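Local structure of type I polyketide synthase PikAII (3QP9) at residues L114-E118 with S169-V175; L151-G157 with W190-L196; V159-D165 with V221-A225; D381-R385 with Q428-P434; V436-S442 with D483-A489. The protein contributes a C2-type ketoreductase with a Rossmann fold to a modular polyketide synthase, where it probably epimerises the alpha-carbon stereocentre that bears a substituent of the growing polyketide chain. All blocks are in the same frame, centred on the assembly; numbering follows the deposited sequence.

Interaction 1 of 5, residues L114-E118 with S169-V175; sequences LAWDE and SPAQAMV
Glu118 OE2 gathers two donors from the start of helix 170-185. Ser169 OG gives its hydrogen on the syn lone pair at 2.9 Å from Glu118 OE2, while Gln172 NE2 meets the same oxygen from above the carboxylate plane. This second bond, 3.2 Å between Gln172 NE2 and Glu118 OE2, is nearly straight at 172°, and the amide stands 75° to the carboxylate. Beside it, Gln172 CG lies 3.4 Å from Ala115 O. One turn further on, the Ala115 methyl meets Val175 CG2 at 4.0 Å. Ser169 is the N-cap of the helix, which follows strand 151-156 in a Rossmann-type crossover: Ser169 OG accepts from Gln172 N at 3.0 Å, so the capping hydroxyl both accepts from the helix and donates to Glu118. The Gln172 chain runs extended beyond CG (chi2 -173°) and carries the amide past Ala115, where Gln172 OE1 accepts from His156 N. Outside this shell, Trp116 sets its indole edge-to-face with the His156 ring.

Interaction 2 of 5, residues L151-G157 with W190-L196; sequences LWCVTHG and WGGLIDL
Strand 151-156 and strand 190-196 lie parallel, 4.3 Å apart at closest approach and inclined by 25°, with a beta bulge where the register slips one residue between Leu151 and Trp152. At the bulge Leu151 O accepts both Gly191 N (2.8 Å) and Gly192 N (3.1 Å), from one face of its carbonyl plane. The Trp152 indole folds flat over these glycines: Gly191 CA sits 3.7 Å from the centroid of the five-membered ring, and Gly192 CA 3.8 Å from that of the six-membered ring, both CH-pi contacts. On the other face of the sheet the Trp190 ring takes Leu151 CD2 at its CZ3 atom and Cys153 SG at CH2, the sulfur approaching obliquely. Helix 170-185 makes the crossover between the strands, as in a Rossmann fold. Toward their C-terminal ends Thr155 OG1 donates to the anti lone pair of Asp195 OD2 at 2.6 Å. With Ala158 N also on Asp195 OD2 and Arg224 on OD1, this buried carboxylate is probably held in its charged form.

Interaction 3 of 5, residues V159-D165 with V221-A225; sequences VSVGRAD and VAVRA
The flat guanidinium of Arg224 is met at its edge by Asp165 OD2 and Val159 O, while the Ala222 methyl rests 4.1 Å above one face, toward the rim. Arg224 presents its side, NE and NH1, to a single oxygen: NE reaches Asp165 OD2 at 2.9 Å from above the carboxylate plane, and NH1 reaches that same OD2 at 3.1 Å on the syn lone pair. The two planes are 59° apart. Val161 N occupies the anti lone pair of Asp165 OD2, also at 2.9 Å, so three N-H groups grip one atom and fix the rotation of the carboxylate. The bond from Arg224 NH1 to Val159 O is weak; on the far side Arg224 NH2 donates to Val223 O at 2.9 Å. A bend at chi2 (-68°) swings the chain back along its own strand. Beside the salt bridge Val161 CG1 presses on Ala222 CB at 3.4 Å, a tight carbon contact, and Trp34 of strand 29-36 touches both residues. Arg224 NH1 has a second anionic partner in Asp195 OD1. The loop, with a type I turn from Gly162 to Asp165, follows the C-terminal end of strand 151-156, one of the strand-to-helix connections of a Rossmann-type sheet.

Interaction 4 of 5, residues D381-R385 with Q428-P434; sequences DRLLR and QHRADGP
Asp381 and Arg430 reach for each other from opposite directions, and with Arg385 they form a salt-bridge network. Arg430 NE donates to Asp381 OD2 on its syn side, though the modelled 2.5 Å between Arg430 NE and Asp381 OD2 is doubtfully short. The guanidinium stands almost upright against the carboxylate, their planes 82° apart. The other oxygen, Asp381 OD1, takes Arg385 NE at 3.3 Å from above the carboxylate plane, a bond one turn along the same helix. Asp381 CG is anti to the backbone N (chi1 174°), which turns the carboxylate to the loop. Arg430 NH2 also donates to Leu425 O. Carbon packing lies alongside: Leu384 CB meets Pro434 CG at 3.8 Å, and the Arg385 and Arg430 side chains cross at about a right angle, Arg385 CD 3.9 Å from Arg430 CG. Pro434 follows a cis peptide bond, and its CD atom lies against the backbone of Arg385. Gly433 O comes within 3.5 Å of Arg385 CG. In the Rossmann-type KR domain, helix 363-386 thus meets the connection from helix 413-426 to strand 435-441. The carboxylate between them probably eases the repulsion of the two guanidinium groups, whose Arg385 NE and Arg430 NE lie 4.8 Å apart.

Interaction 5 of 5, residues V436-S442 with D483-A489; sequences VTSVAWS and DTAVTIA
Ile488 CD1 and Val439 CG1 lie over the same face of the Trp441 indole and touch each other at 3.6 Å. Ile488 CD1 is 4.1 Å from the centroid of the six-membered ring of Trp441 and 28° off the ring normal. Strands 435-441 and 485-488, which carry them, are parallel neighbours in the Rossmann-type sheet of the ketoreductase, with helix 468-481 in the connection between them; it covers Trp441 with Ala471 and Leu475. Ile488 CG2 reaches Trp441 CZ3 at 3.7 Å; the two side chains run side by side. Nearer the start of the strands Val439 CG2 meets Val486 CG1 at 3.8 Å, both valines pointing the same way. On the other face Ala440 and Thr487 are paired, and Ser438 turns its hydroxyl to Asp423 of helix 413-426. The backbone ladder runs from Ser438 N on Thr484 O to Ser442 N on Ile488 O; the bond from Ala440 N to Val486 O is nearly straight at 169°. At the polar edge, where Asp483 is salt-bridged to Arg29, two hydroxyls extend the ladder. Thr437 OG1 donates to Asp483 O in the carbonyl plane at 2.7 Å, and Thr484 OG1 donates to Val436 O at 2.8 Å, almost in line with the carbonyl bond.

How the interactions relate
From the N terminus, interactions 1, 2 and 3 open in turn at 114-118, 151-157 and 159-165 and close in the same order at 169-175, 190-196 and 221-225; their loops therefore cross rather than nest. Interactions 1 and 2 meet where Gln172 OE1 accepts from His156 N, tying helix 170-185 to its preceding strand, and interactions 2 and 3 share the Asp195-Arg224 salt bridge between neighbouring strands. Interactions 4 and 5 follow in series, the first closing a helix onto a loop and the second adding strand 485-488 beside strand 435-441. Val436 CG2 of interaction 5 packs on Asp381 and Arg430 of interaction 4. Pro170 of interaction 1 touches Gln428 of interaction 4 and so joins the two halves of the chain.

Interaction 1 of 5, residues L114-E118 with S169-V175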
# COMPACT_ATOMS: atom_id res chain seq x y z
N LEU A 114 7.44 -12.26 -10.48
CA LEU A 114 6.00 -12.31 -10.91
C LEU A 114 5.32 -10.95 -10.93
O LEU A 114 4.40 -10.73 -11.71
CB LEU A 114 5.13 -13.27 -10.06
CG LEU A 114 5.51 -14.77 -10.17
CD1 LEU A 114 4.72 -15.58 -9.16
CD2 LEU A 114 5.23 -15.28 -11.66
N ALA A 115 5.79 -10.03 -10.09
CA ALA A 115 5.17 -8.69 -10.03
C ALA A 115 5.32 -7.92 -11.36
O ALA A 115 4.52 -7.00 -11.63
CB ALA A 115 5.78 -7.92 -8.82
N TRP A 116 6.29 -8.33 -12.19
CA TRP A 116 6.56 -7.64 -13.44
C TRP A 116 5.44 -7.83 -14.43
O TRP A 116 5.33 -7.04 -15.35
CB TRP A 116 7.87 -8.03 -14.11
CG TRP A 116 9.05 -7.74 -13.27
CD1 TRP A 116 9.06 -7.23 -11.99
CD2 TRP A 116 10.39 -7.96 -13.63
NE1 TRP A 116 10.37 -7.12 -11.53
CE2 TRP A 116 11.19 -7.58 -12.52
CE3 TRP A 116 11.01 -8.48 -14.76
CZ2 TRP A 116 12.56 -7.71 -12.54
CZ3 TRP A 116 12.38 -8.61 -14.76
CH2 TRP A 116 13.14 -8.17 -13.69
N ASP A 117 4.60 -8.83 -14.18
CA ASP A 117 3.44 -9.01 -15.00
C ASP A 117 2.33 -8.01 -14.62
O ASP A 117 1.48 -8.27 -13.79
CB ASP A 117 2.94 -10.46 -14.93
CG ASP A 117 1.81 -10.74 -15.97
OD1 ASP A 117 1.31 -9.81 -16.64
OD2 ASP A 117 1.47 -11.93 -16.15
N GLU A 118 2.28 -6.93 -15.36
CA GLU A 118 1.25 -5.92 -15.16
C GLU A 118 -0.02 -6.09 -15.95
O GLU A 118 -0.89 -5.21 -15.96
CB GLU A 118 1.84 -4.56 -15.52
CG GLU A 118 3.16 -4.37 -14.91
CD GLU A 118 3.04 -3.59 -13.60
OE1 GLU A 118 2.24 -4.02 -12.69
OE2 GLU A 118 3.71 -2.53 -13.55
N SER A 169 5.11 2.36 -11.10
CA SER A 169 4.14 1.21 -11.05
C SER A 169 3.42 1.03 -9.72
O SER A 169 3.84 0.27 -8.88
CB SER A 169 4.77 -0.08 -11.42
OG SER A 169 3.76 -1.03 -11.12
N PRO A 170 2.34 1.79 -9.50
CA PRO A 170 1.65 1.76 -8.29
C PRO A 170 1.08 0.37 -8.13
O PRO A 170 0.95 -0.13 -6.99
CB PRO A 170 0.57 2.83 -8.53
CG PRO A 170 0.52 2.92 -10.08
CD PRO A 170 1.91 2.94 -10.32
N ALA A 171 0.80 -0.32 -9.24
CA ALA A 171 0.33 -1.68 -9.04
C ALA A 171 1.34 -2.60 -8.38
O ALA A 171 0.94 -3.45 -7.56
CB ALA A 171 -0.17 -2.31 -10.37
N GLN A 172 2.62 -2.44 -8.68
CA GLN A 172 3.64 -3.32 -8.02
C GLN A 172 3.78 -3.00 -6.52
O GLN A 172 4.21 -3.85 -5.76
CB GLN A 172 4.98 -3.26 -8.77
CG GLN A 172 4.93 -3.94 -10.16
CD GLN A 172 6.25 -4.03 -10.81
OE1 GLN A 172 7.22 -4.40 -10.15
NE2 GLN A 172 6.30 -3.75 -12.16
N ALA A 173 3.51 -1.76 -6.09
CA ALA A 173 3.50 -1.47 -4.62
C ALA A 173 2.52 -2.39 -3.90
O ALA A 173 2.67 -2.53 -2.71
CB ALA A 173 3.12 0.02 -4.30
N MET A 174 1.51 -2.99 -4.59
CA MET A 174 0.53 -3.91 -3.88
C MET A 174 1.22 -5.18 -3.46
O MET A 174 0.87 -5.78 -2.44
CB MET A 174 -0.70 -4.28 -4.74
CG MET A 174 -1.41 -3.03 -5.20
SD MET A 174 -3.10 -3.26 -5.73
CE MET A 174 -2.73 -4.01 -7.32
N VAL A 175 2.24 -5.60 -4.19
CA VAL A 175 3.04 -6.70 -3.71
C VAL A 175 3.83 -6.37 -2.43
O VAL A 175 3.98 -7.21 -1.53
CB VAL A 175 3.97 -7.16 -4.80
CG1 VAL A 175 5.07 -8.05 -4.22
CG2 VAL A 175 3.12 -7.84 -5.85

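Interaction 2 of 5, residues L151-G157 with W190-L196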
# COMPACT_ATOMS: atom_id res chain seq x y z
N LEU A 151 11.92 -16.60 0.32
CA LEU A 151 11.35 -16.01 -0.88
C LEU A 151 11.70 -14.51 -0.98
O LEU A 151 11.33 -13.72 -0.08
CB LEU A 151 9.83 -16.00 -0.77
CG LEU A 151 9.00 -15.40 -1.95
CD1 LEU A 151 9.49 -15.84 -3.41
CD2 LEU A 151 7.48 -15.64 -1.82
N TRP A 152 12.27 -14.10 -2.08
CA TRP A 152 12.45 -12.63 -2.28
C TRP A 152 11.58 -12.15 -3.48
O TRP A 152 11.64 -12.77 -4.56
CB TRP A 152 13.90 -12.35 -2.52
CG TRP A 152 14.77 -12.46 -1.31
CD1 TRP A 152 15.35 -13.62 -0.80
CD2 TRP A 152 15.17 -11.40 -0.45
NE1 TRP A 152 16.12 -13.31 0.30
CE2 TRP A 152 16.04 -11.95 0.52
CE3 TRP A 152 14.97 -10.00 -0.46
CZ2 TRP A 152 16.62 -11.16 1.56
CZ3 TRP A 152 15.54 -9.22 0.51
CH2 TRP A 152 16.41 -9.79 1.49
N CYS A 153 10.82 -11.05 -3.32
CA CYS A 153 9.97 -10.55 -4.43
C CYS A 153 10.54 -9.27 -4.95
O CYS A 153 10.76 -8.36 -4.20
CB CYS A 153 8.50 -10.33 -3.97
SG CYS A 153 7.68 -11.89 -3.52
N VAL A 154 10.83 -9.23 -6.23
CA VAL A 154 11.47 -8.07 -6.83
C VAL A 154 10.47 -7.27 -7.62
O VAL A 154 9.69 -7.85 -8.40
CB VAL A 154 12.68 -8.50 -7.65
CG1 VAL A 154 13.33 -7.32 -8.38
CG2 VAL A 154 13.76 -9.16 -6.69
N THR A 155 10.44 -5.92 -7.43
CA THR A 155 9.57 -5.07 -8.18
C THR A 155 10.45 -4.05 -8.90
O THR A 155 11.64 -4.02 -8.68
CB THR A 155 8.57 -4.31 -7.25
OG1 THR A 155 9.33 -3.57 -6.25
CG2 THR A 155 7.56 -5.30 -6.60
N HIS A 156 9.87 -3.22 -9.78
CA HIS A 156 10.58 -2.04 -10.37
C HIS A 156 9.59 -0.91 -10.41
O HIS A 156 8.45 -1.12 -10.79
CB HIS A 156 11.17 -2.34 -11.81
CG HIS A 156 10.16 -2.76 -12.82
ND1 HIS A 156 9.58 -1.87 -13.69
CD2 HIS A 156 9.62 -3.99 -13.11
CE1 HIS A 156 8.70 -2.51 -14.46
NE2 HIS A 156 8.70 -3.79 -14.12
N GLY A 157 10.01 0.27 -9.98
CA GLY A 157 9.12 1.47 -9.98
C GLY A 157 8.02 1.44 -8.90
O GLY A 157 7.09 2.21 -8.97
N TRP A 190 10.06 -16.11 4.55
CA TRP A 190 10.08 -14.80 3.85
C TRP A 190 11.48 -14.15 3.84
O TRP A 190 12.11 -13.94 4.89
CB TRP A 190 9.00 -13.89 4.48
CG TRP A 190 8.84 -12.59 3.62
CD1 TRP A 190 9.36 -11.36 3.90
CD2 TRP A 190 8.13 -12.46 2.39
NE1 TRP A 190 9.00 -10.42 2.90
CE2 TRP A 190 8.25 -11.09 1.96
CE3 TRP A 190 7.41 -13.35 1.60
CZ2 TRP A 190 7.69 -10.63 0.76
CZ3 TRP A 190 6.79 -12.91 0.44
CH2 TRP A 190 6.95 -11.51 0.02
N GLY A 191 11.97 -13.85 2.65
CA GLY A 191 13.28 -13.25 2.52
C GLY A 191 13.03 -11.76 2.55
O GLY A 191 13.32 -11.07 3.55
N GLY A 192 12.41 -11.25 1.53
CA GLY A 192 12.18 -9.76 1.52
C GLY A 192 11.65 -9.17 0.27
O GLY A 192 11.26 -9.88 -0.61
N LEU A 193 11.81 -7.83 0.13
CA LEU A 193 11.24 -7.14 -0.98
C LEU A 193 12.31 -6.26 -1.47
O LEU A 193 13.05 -5.71 -0.67
CB LEU A 193 10.06 -6.27 -0.52
CG LEU A 193 8.76 -6.97 -0.17
CD1 LEU A 193 7.86 -6.20 0.90
CD2 LEU A 193 7.91 -7.17 -1.53
N ILE A 194 12.48 -6.20 -2.78
CA ILE A 194 13.53 -5.37 -3.36
C ILE A 194 12.96 -4.63 -4.52
O ILE A 194 12.43 -5.27 -5.40
CB ILE A 194 14.69 -6.21 -3.86
CG1 ILE A 194 15.24 -7.07 -2.72
CG2 ILE A 194 15.76 -5.28 -4.53
CD1 ILE A 194 16.29 -8.10 -3.11
N ASP A 195 13.14 -3.30 -4.59
CA ASP A 195 12.60 -2.58 -5.75
C ASP A 195 13.74 -2.03 -6.61
O ASP A 195 14.58 -1.31 -6.10
CB ASP A 195 11.74 -1.40 -5.26
CG ASP A 195 11.07 -0.64 -6.40
OD1 ASP A 195 11.45 0.55 -6.58
OD2 ASP A 195 10.28 -1.28 -7.14
N LEU A 196 13.74 -2.38 -7.90
CA LEU A 196 14.76 -2.02 -8.86
C LEU A 196 14.32 -0.72 -9.43
O LEU A 196 13.18 -0.36 -9.24
CB LEU A 196 14.91 -3.09 -9.95
CG LEU A 196 15.48 -4.39 -9.38
CD1 LEU A 196 15.40 -5.53 -10.39
CD2 LEU A 196 16.92 -4.27 -8.88

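Interaction 3 of 5, residues V159-D165 with V221-A225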
# COMPACT_ATOMS: atom_id res chain seq x y z
N VAL A 159 8.23 1.96 -5.40
CA VAL A 159 8.33 2.83 -4.22
C VAL A 159 9.12 4.07 -4.66
O VAL A 159 9.88 4.03 -5.61
CB VAL A 159 9.01 2.23 -3.04
CG1 VAL A 159 8.21 0.85 -2.57
CG2 VAL A 159 10.50 1.89 -3.41
N SER A 160 8.92 5.13 -3.94
CA SER A 160 9.68 6.40 -4.12
C SER A 160 10.63 6.62 -2.92
O SER A 160 10.16 6.69 -1.81
CB SER A 160 8.69 7.55 -4.12
OG SER A 160 9.43 8.80 -4.06
N VAL A 161 11.91 6.76 -3.14
CA VAL A 161 12.88 6.91 -2.03
C VAL A 161 13.02 8.38 -1.65
O VAL A 161 13.64 8.77 -0.62
CB VAL A 161 14.25 6.33 -2.35
CG1 VAL A 161 14.12 4.78 -2.65
CG2 VAL A 161 15.11 7.09 -3.41
N GLY A 162 12.44 9.20 -2.47
CA GLY A 162 12.48 10.64 -2.13
C GLY A 162 12.09 11.53 -3.23
O GLY A 162 11.38 11.10 -4.16
N ARG A 163 12.60 12.77 -3.13
CA ARG A 163 12.23 13.89 -3.92
C ARG A 163 12.10 13.53 -5.40
O ARG A 163 11.04 13.66 -6.02
CB ARG A 163 13.26 15.06 -3.71
CG ARG A 163 12.65 16.44 -3.75
CD ARG A 163 13.57 17.59 -4.36
NE ARG A 163 15.06 17.55 -4.17
CZ ARG A 163 15.97 17.61 -5.16
NH1 ARG A 163 15.60 17.71 -6.44
NH2 ARG A 163 17.28 17.62 -4.88
N ALA A 164 13.19 13.12 -6.01
CA ALA A 164 13.16 13.11 -7.47
C ALA A 164 12.77 11.72 -8.01
O ALA A 164 12.85 11.45 -9.22
CB ALA A 164 14.51 13.64 -8.05
N ASP A 165 12.29 10.84 -7.14
CA ASP A 165 12.24 9.44 -7.55
C ASP A 165 10.76 9.07 -7.56
O ASP A 165 10.19 8.86 -6.49
CB ASP A 165 12.98 8.62 -6.45
CG ASP A 165 13.00 7.07 -6.77
OD1 ASP A 165 13.40 6.70 -7.87
OD2 ASP A 165 12.69 6.23 -5.92
N VAL A 221 14.06 -3.18 0.76
CA VAL A 221 15.21 -2.50 0.16
C VAL A 221 14.87 -1.93 -1.18
O VAL A 221 14.24 -2.58 -2.01
CB VAL A 221 16.46 -3.44 0.08
CG1 VAL A 221 17.66 -2.72 -0.40
CG2 VAL A 221 16.77 -4.07 1.44
N ALA A 222 15.29 -0.66 -1.40
CA ALA A 222 15.29 -0.08 -2.70
C ALA A 222 16.74 0.01 -3.29
O ALA A 222 17.68 0.27 -2.56
CB ALA A 222 14.70 1.38 -2.59
N VAL A 223 16.89 -0.24 -4.61
CA VAL A 223 18.16 -0.27 -5.34
C VAL A 223 18.11 0.92 -6.27
O VAL A 223 17.18 1.03 -7.15
CB VAL A 223 18.24 -1.46 -6.22
CG1 VAL A 223 19.56 -1.44 -6.98
CG2 VAL A 223 18.10 -2.70 -5.33
N ARG A 224 19.03 1.86 -6.08
CA ARG A 224 19.00 3.08 -6.85
C ARG A 224 20.39 3.32 -7.41
O ARG A 224 21.36 2.61 -7.10
CB ARG A 224 18.48 4.34 -6.06
CG ARG A 224 16.99 4.15 -5.55
CD ARG A 224 16.07 4.14 -6.70
NE ARG A 224 14.65 4.08 -6.37
CZ ARG A 224 13.87 2.98 -6.39
NH1 ARG A 224 12.57 3.09 -6.09
NH2 ARG A 224 14.40 1.80 -6.69
N ALA A 225 20.46 4.28 -8.32
CA ALA A 225 21.77 4.66 -8.88
C ALA A 225 22.77 4.99 -7.76
O ALA A 225 23.95 4.74 -7.89
CB ALA A 225 21.57 5.90 -9.82

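Interaction 4 of 5, residues D381-R385 with Q428-P434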
# COMPACT_ATOMS: atom_id res chain seq x y z
N ASP A 381 -8.33 9.55 -9.94
CA ASP A 381 -7.01 10.09 -10.29
C ASP A 381 -6.93 10.25 -11.81
O ASP A 381 -6.55 11.36 -12.33
CB ASP A 381 -5.88 9.17 -9.71
CG ASP A 381 -4.50 9.63 -10.18
OD1 ASP A 381 -3.90 8.99 -11.07
OD2 ASP A 381 -4.09 10.72 -9.76
N ARG A 382 -7.28 9.21 -12.56
CA ARG A 382 -7.32 9.35 -14.04
C ARG A 382 -8.26 10.44 -14.60
O ARG A 382 -7.81 11.34 -15.35
CB ARG A 382 -7.57 8.03 -14.77
CG ARG A 382 -7.53 8.22 -16.29
CD ARG A 382 -7.48 6.87 -16.99
NE ARG A 382 -8.70 6.05 -16.86
CZ ARG A 382 -9.83 6.25 -17.57
NH1 ARG A 382 -10.87 5.43 -17.42
NH2 ARG A 382 -9.91 7.24 -18.44
N LEU A 383 -9.54 10.40 -14.26
CA LEU A 383 -10.47 11.45 -14.79
C LEU A 383 -10.14 12.88 -14.38
O LEU A 383 -10.36 13.84 -15.17
CB LEU A 383 -11.92 11.11 -14.40
CG LEU A 383 -12.29 9.67 -14.80
CD1 LEU A 383 -13.52 9.23 -14.00
CD2 LEU A 383 -12.52 9.58 -16.33
N LEU A 384 -9.62 13.05 -13.16
CA LEU A 384 -9.18 14.37 -12.68
C LEU A 384 -7.91 14.83 -13.37
O LEU A 384 -7.70 16.04 -13.55
CB LEU A 384 -8.94 14.40 -11.17
CG LEU A 384 -10.15 14.24 -10.23
CD1 LEU A 384 -9.81 14.40 -8.77
CD2 LEU A 384 -11.33 15.17 -10.63
N ARG A 385 -7.05 13.87 -13.71
CA ARG A 385 -5.83 14.12 -14.47
C ARG A 385 -6.29 14.60 -15.85
O ARG A 385 -5.85 15.65 -16.33
CB ARG A 385 -4.98 12.82 -14.54
CG ARG A 385 -3.49 12.96 -14.04
CD ARG A 385 -2.75 11.64 -13.56
NE ARG A 385 -3.33 10.36 -14.00
CZ ARG A 385 -3.37 9.87 -15.25
NH1 ARG A 385 -2.89 10.56 -16.30
NH2 ARG A 385 -3.93 8.68 -15.46
N GLN A 428 3.53 9.17 -7.27
CA GLN A 428 3.62 9.29 -8.74
C GLN A 428 3.77 10.77 -9.11
O GLN A 428 3.22 11.61 -8.39
CB GLN A 428 2.34 8.80 -9.38
CG GLN A 428 2.15 7.33 -9.38
CD GLN A 428 1.23 6.85 -10.47
OE1 GLN A 428 1.66 6.40 -11.57
NE2 GLN A 428 -0.05 6.90 -10.18
N HIS A 429 4.47 11.10 -10.18
CA HIS A 429 4.57 12.51 -10.59
C HIS A 429 3.24 12.94 -11.25
O HIS A 429 2.65 12.21 -12.08
CB HIS A 429 5.72 12.64 -11.59
CG HIS A 429 6.12 14.06 -11.90
ND1 HIS A 429 7.42 14.51 -11.79
CD2 HIS A 429 5.40 15.13 -12.34
CE1 HIS A 429 7.48 15.79 -12.12
NE2 HIS A 429 6.26 16.19 -12.46
N ARG A 430 2.78 14.13 -10.95
CA ARG A 430 1.63 14.64 -11.73
C ARG A 430 1.90 16.00 -12.20
O ARG A 430 1.81 16.94 -11.39
CB ARG A 430 0.32 14.61 -10.92
CG ARG A 430 -0.37 13.22 -10.94
CD ARG A 430 -1.59 13.12 -9.98
NE ARG A 430 -1.79 11.72 -9.68
CZ ARG A 430 -1.02 11.01 -8.82
NH1 ARG A 430 -0.01 11.60 -8.12
NH2 ARG A 430 -1.28 9.71 -8.64
N ALA A 431 2.15 16.10 -13.52
CA ALA A 431 2.52 17.33 -14.20
C ALA A 431 1.50 18.43 -13.98
O ALA A 431 1.87 19.61 -13.84
CB ALA A 431 2.74 17.09 -15.72
N ASP A 432 0.22 18.08 -13.95
CA ASP A 432 -0.78 19.17 -13.85
C ASP A 432 -1.76 19.05 -12.68
O ASP A 432 -2.65 19.89 -12.52
CB ASP A 432 -1.49 19.43 -15.21
CG ASP A 432 -0.63 20.33 -16.15
OD1 ASP A 432 0.38 19.86 -16.68
OD2 ASP A 432 -0.97 21.53 -16.34
N GLY A 433 -1.58 18.04 -11.83
CA GLY A 433 -2.58 17.76 -10.79
C GLY A 433 -3.30 16.49 -11.21
O GLY A 433 -2.91 15.89 -12.21
N PRO A 434 -4.28 16.02 -10.41
CA PRO A 434 -4.60 16.56 -9.09
C PRO A 434 -3.40 16.35 -8.14
O PRO A 434 -2.56 15.45 -8.35
CB PRO A 434 -5.78 15.68 -8.64
CG PRO A 434 -5.62 14.36 -9.35
CD PRO A 434 -5.01 14.76 -10.69

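Interaction 5 of 5, residues V436-S442 with D483-A489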
# COMPACT_ATOMS: atom_id res chain seq x y z
N VAL A 436 -2.24 14.63 -5.16
CA VAL A 436 -2.77 13.49 -4.35
C VAL A 436 -2.08 13.40 -3.00
O VAL A 436 -0.83 13.50 -2.93
CB VAL A 436 -2.56 12.20 -5.08
CG1 VAL A 436 -3.04 10.94 -4.15
CG2 VAL A 436 -3.25 12.27 -6.44
N THR A 437 -2.85 13.25 -1.90
CA THR A 437 -2.25 13.00 -0.59
C THR A 437 -2.82 11.67 -0.20
O THR A 437 -4.03 11.48 -0.42
CB THR A 437 -2.67 14.11 0.42
OG1 THR A 437 -2.07 15.37 0.05
CG2 THR A 437 -2.23 13.80 1.86
N SER A 438 -1.99 10.73 0.29
CA SER A 438 -2.53 9.54 0.91
C SER A 438 -2.27 9.64 2.43
O SER A 438 -1.10 9.75 2.93
CB SER A 438 -1.91 8.31 0.35
OG SER A 438 -2.49 7.16 0.98
N VAL A 439 -3.33 9.55 3.21
CA VAL A 439 -3.11 9.48 4.65
C VAL A 439 -3.36 8.05 5.20
O VAL A 439 -4.46 7.48 5.07
CB VAL A 439 -3.98 10.48 5.41
CG1 VAL A 439 -3.68 10.37 6.85
CG2 VAL A 439 -3.63 11.99 4.94
N ALA A 440 -2.34 7.45 5.83
CA ALA A 440 -2.51 6.05 6.31
C ALA A 440 -2.92 6.13 7.76
O ALA A 440 -2.14 6.46 8.59
CB ALA A 440 -1.21 5.31 6.19
N TRP A 441 -4.13 5.71 8.09
CA TRP A 441 -4.69 5.88 9.42
C TRP A 441 -4.67 4.61 10.22
O TRP A 441 -4.77 3.48 9.68
CB TRP A 441 -6.15 6.23 9.29
CG TRP A 441 -6.46 7.54 8.59
CD1 TRP A 441 -6.91 7.70 7.29
CD2 TRP A 441 -6.54 8.85 9.19
NE1 TRP A 441 -7.18 9.03 7.04
CE2 TRP A 441 -7.03 9.74 8.20
CE3 TRP A 441 -6.27 9.34 10.47
CZ2 TRP A 441 -7.22 11.15 8.45
CZ3 TRP A 441 -6.50 10.73 10.75
CH2 TRP A 441 -6.90 11.61 9.73
N SER A 442 -4.53 4.77 11.52
CA SER A 442 -4.85 3.70 12.39
C SER A 442 -6.34 3.76 12.62
O SER A 442 -6.94 4.78 12.34
CB SER A 442 -4.02 3.79 13.72
OG SER A 442 -4.37 4.91 14.45
N ASP A 483 1.54 17.96 3.09
CA ASP A 483 1.84 16.52 3.09
C ASP A 483 1.19 15.81 1.93
O ASP A 483 -0.02 16.05 1.61
CB ASP A 483 1.30 15.91 4.37
CG ASP A 483 2.17 16.22 5.60
OD1 ASP A 483 3.34 16.55 5.43
OD2 ASP A 483 1.70 16.15 6.74
N THR A 484 1.96 14.90 1.34
CA THR A 484 1.58 14.04 0.24
C THR A 484 1.44 12.58 0.72
O THR A 484 0.58 11.87 0.24
CB THR A 484 2.49 14.27 -1.02
OG1 THR A 484 1.91 13.62 -2.17
CG2 THR A 484 3.78 13.71 -0.84
N ALA A 485 2.19 12.15 1.73
CA ALA A 485 2.08 10.78 2.23
C ALA A 485 2.45 10.95 3.71
O ALA A 485 3.56 11.43 4.01
CB ALA A 485 3.05 9.87 1.48
N VAL A 486 1.52 10.70 4.62
CA VAL A 486 1.81 10.79 6.05
C VAL A 486 1.03 9.63 6.74
O VAL A 486 0.03 9.20 6.24
CB VAL A 486 1.39 12.14 6.58
CG1 VAL A 486 -0.11 12.35 6.42
CG2 VAL A 486 1.85 12.33 8.05
N THR A 487 1.52 9.12 7.86
CA THR A 487 0.77 8.13 8.68
C THR A 487 0.26 8.86 9.96
O THR A 487 1.03 9.48 10.65
CB THR A 487 1.68 7.01 9.12
OG1 THR A 487 2.08 6.34 7.96
CG2 THR A 487 0.99 6.00 10.12
N ILE A 488 -1.02 8.68 10.30
CA ILE A 488 -1.53 9.30 11.50
C ILE A 488 -2.00 8.12 12.36
O ILE A 488 -2.95 7.47 12.03
CB ILE A 488 -2.67 10.17 11.16
CG1 ILE A 488 -2.13 11.27 10.19
CG2 ILE A 488 -3.21 10.90 12.51
CD1 ILE A 488 -3.17 12.29 9.86
N ALA A 489 -1.37 7.94 13.50
CA ALA A 489 -1.69 6.81 14.35
C ALA A 489 -1.29 7.11 15.82
O ALA A 489 -0.33 7.86 16.07
CB ALA A 489 -0.96 5.57 13.78